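Local coordinates for flagellar protein FliL (Vibrio alginolyticus, PDB 6AHP) that probably assists the bacterial flagellar motor through its periplasmic stomatin-like (SPFH-type) core domain, at residues E41-H49 against L90-V98. Sequence-based numbering, arbitrary orientation.
Sequences ENEELARYH and LNAAVGKPV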
# COMPACT_ATOMS: atom_id res chain seq x y z
N GLU A 41 16.09 -17.05 -0.44
CA GLU A 41 14.75 -17.22 0.11
C GLU A 41 14.12 -15.86 0.43
O GLU A 41 12.92 -15.66 0.20
CB GLU A 41 14.76 -18.09 1.36
CG GLU A 41 13.30 -18.42 1.80
CD GLU A 41 13.13 -18.81 3.27
OE1 GLU A 41 14.12 -19.25 3.90
OE2 GLU A 41 11.99 -18.68 3.78
N ASN A 42 14.91 -14.93 0.98
CA ASN A 42 14.39 -13.58 1.19
C ASN A 42 14.06 -12.90 -0.13
O ASN A 42 13.08 -12.15 -0.21
CB ASN A 42 15.39 -12.75 2.02
CG ASN A 42 15.37 -13.13 3.51
OD1 ASN A 42 14.31 -13.47 4.04
ND2 ASN A 42 16.53 -13.07 4.18
N GLU A 43 14.82 -13.18 -1.19
CA GLU A 43 14.53 -12.55 -2.47
C GLU A 43 13.21 -13.06 -3.03
O GLU A 43 12.36 -12.27 -3.48
CB GLU A 43 15.67 -12.79 -3.48
CG GLU A 43 15.38 -12.09 -4.82
CD GLU A 43 16.42 -12.38 -5.92
OE1 GLU A 43 17.54 -12.82 -5.59
OE2 GLU A 43 16.11 -12.15 -7.12
N GLU A 44 12.99 -14.37 -3.00
CA GLU A 44 11.74 -14.89 -3.52
C GLU A 44 10.55 -14.41 -2.68
O GLU A 44 9.50 -14.05 -3.23
CB GLU A 44 11.82 -16.41 -3.62
CG GLU A 44 11.56 -17.17 -2.35
CD GLU A 44 11.04 -18.59 -2.65
OE1 GLU A 44 10.96 -18.94 -3.85
OE2 GLU A 44 10.71 -19.34 -1.69
N LEU A 45 10.73 -14.30 -1.36
CA LEU A 45 9.69 -13.71 -0.52
C LEU A 45 9.42 -12.25 -0.87
O LEU A 45 8.25 -11.83 -0.92
CB LEU A 45 10.08 -13.80 0.95
CG LEU A 45 9.99 -15.22 1.51
CD1 LEU A 45 10.57 -15.27 2.91
CD2 LEU A 45 8.50 -15.69 1.48
N ALA A 46 10.47 -11.45 -1.08
CA ALA A 46 10.26 -10.03 -1.41
C ALA A 46 9.50 -9.88 -2.71
O ALA A 46 8.66 -8.98 -2.86
CB ALA A 46 11.62 -9.31 -1.50
N ARG A 47 9.77 -10.76 -3.68
CA ARG A 47 9.04 -10.69 -4.94
C ARG A 47 7.59 -11.16 -4.77
O ARG A 47 6.68 -10.55 -5.32
CB ARG A 47 9.74 -11.51 -6.03
CG ARG A 47 11.18 -11.14 -6.25
CD ARG A 47 11.74 -11.89 -7.45
NE ARG A 47 13.12 -11.53 -7.74
CZ ARG A 47 13.47 -10.44 -8.42
NH1 ARG A 47 12.53 -9.62 -8.88
NH2 ARG A 47 14.75 -10.17 -8.64
N TYR A 48 7.37 -12.23 -4.01
CA TYR A 48 6.01 -12.75 -3.88
C TYR A 48 5.10 -11.76 -3.14
O TYR A 48 3.93 -11.59 -3.51
CB TYR A 48 6.04 -14.11 -3.18
CG TYR A 48 4.67 -14.74 -2.97
CD1 TYR A 48 4.06 -15.52 -3.97
CD2 TYR A 48 3.99 -14.57 -1.78
CE1 TYR A 48 2.81 -16.09 -3.78
CE2 TYR A 48 2.73 -15.15 -1.58
CZ TYR A 48 2.15 -15.90 -2.58
OH TYR A 48 0.91 -16.45 -2.37
N HIS A 49 5.62 -11.11 -2.11
CA HIS A 49 4.87 -10.18 -1.28
C HIS A 49 4.95 -8.74 -1.76
O HIS A 49 4.64 -7.82 -0.99
CB HIS A 49 5.34 -10.30 0.17
CG HIS A 49 4.96 -11.60 0.78
ND1 HIS A 49 3.68 -11.87 1.19
CD2 HIS A 49 5.66 -12.75 0.96
CE1 HIS A 49 3.61 -13.11 1.65
NE2 HIS A 49 4.80 -13.66 1.52
N LEU A 90 5.79 -7.44 6.96
CA LEU A 90 6.11 -8.82 6.59
C LEU A 90 6.25 -9.71 7.83
O LEU A 90 5.90 -10.89 7.78
CB LEU A 90 7.40 -8.85 5.76
CG LEU A 90 7.23 -8.14 4.40
CD1 LEU A 90 8.55 -7.90 3.77
CD2 LEU A 90 6.38 -8.99 3.47
N ASN A 91 6.78 -9.16 8.93
CA ASN A 91 6.79 -9.89 10.20
C ASN A 91 5.38 -10.29 10.60
O ASN A 91 5.13 -11.43 10.99
CB ASN A 91 7.43 -9.05 11.31
CG ASN A 91 8.96 -9.22 11.38
OD1 ASN A 91 9.49 -10.25 10.97
ND2 ASN A 91 9.66 -8.22 11.90
N ALA A 92 4.42 -9.37 10.44
CA ALA A 92 3.04 -9.70 10.75
C ALA A 92 2.49 -10.73 9.78
O ALA A 92 1.65 -11.56 10.17
CB ALA A 92 2.18 -8.44 10.75
N ALA A 93 2.95 -10.72 8.54
CA ALA A 93 2.32 -11.59 7.56
C ALA A 93 2.95 -12.98 7.48
O ALA A 93 2.23 -13.97 7.40
CB ALA A 93 2.33 -10.93 6.18
N VAL A 94 4.28 -13.09 7.51
CA VAL A 94 4.95 -14.38 7.42
C VAL A 94 5.85 -14.67 8.60
O VAL A 94 6.40 -15.78 8.69
CB VAL A 94 5.76 -14.52 6.11
CG1 VAL A 94 4.84 -14.63 4.93
CG2 VAL A 94 6.72 -13.34 5.95
N GLY A 95 6.02 -13.71 9.50
CA GLY A 95 6.86 -13.90 10.66
C GLY A 95 8.34 -13.72 10.43
O GLY A 95 9.13 -14.19 11.25
N LYS A 96 8.74 -13.08 9.34
CA LYS A 96 10.11 -12.67 9.10
C LYS A 96 10.13 -11.32 8.39
O LYS A 96 9.27 -11.03 7.66
CB LYS A 96 11.01 -13.64 8.36
CG LYS A 96 10.47 -14.86 7.73
CD LYS A 96 11.56 -15.89 7.73
CE LYS A 96 11.51 -16.72 6.50
NZ LYS A 96 12.53 -16.26 5.54
N PRO A 97 11.14 -10.53 8.64
CA PRO A 97 11.33 -9.20 8.11
C PRO A 97 11.51 -9.13 6.61
O PRO A 97 11.17 -8.16 6.07
CB PRO A 97 12.52 -8.68 8.88
CG PRO A 97 13.24 -9.87 9.27
CD PRO A 97 12.20 -10.88 9.55
N VAL A 98 12.16 -10.13 6.05
CA VAL A 98 12.45 -10.33 4.66
C VAL A 98 13.52 -9.43 4.07
O VAL A 98 14.45 -9.90 3.57
CB VAL A 98 11.18 -10.37 3.78
CG1 VAL A 98 11.46 -10.39 2.32
CG2 VAL A 98 10.26 -11.44 4.25
O HOH W 1 13.94 -12.44 6.79
O HOH W 2 14.99 -16.06 5.18
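Glu-41 opens the contact with a salt bridge to Lys-96: OE2 lies 3.0 Å from NZ, a weak hydrogen bond between side chains that meet at about a right angle. With CG anti to the backbone N (chi1 -172°), the extended glutamate reaches across from the start of the short helix 40-48 to the loop that leaves the long helix 72-94, at one end of the stomatin-like domain with its helices and three-stranded antiparallel sheet. Next along, Asn-42 is tied to that loop by water. Its OD1 accepts a hydrogen bond from a water that accepts in turn from the backbone N of Val-98, 3.0 Å away; a second water bridge, to Lys-96 NZ, is too short to be trusted and remains doubtful. The amide is further fixed by ND2, bonded to the carbonyl of Arg-38, while its CG rests 3.4 Å from Val-98 O. One turn on, Leu-45 faces the loop directly. CD1 lies 3.4 Å from Lys-96 NZ, the two side chains again crossing at about a right angle, and CB packs on Val-98, whose CG1 comes within 3.9 Å. That same methyl, set anti to the valine N by a chi1 of 172°, reaches on to Ala-46 CB, packing against both residues and also lying near the Asn-42 carbonyl oxygen. Ala-46 in turn rests on Val-10 and Val-37 of the sheet. His-49, the first residue past the helix and the N-cap of helix 50-62, turns back to the end of helix 72-94. Its ring is fixed by ND1, bonded to the hydroxyl of Tyr-9 of the second subunit, so this corner also belongs to the dimer interface. Within the chain, Leu-90 CD2 touches His-49 CB at 3.7 Å, and Val-94 CG1 approaches the imidazole obliquely, 3.5 Å from His-49 NE2.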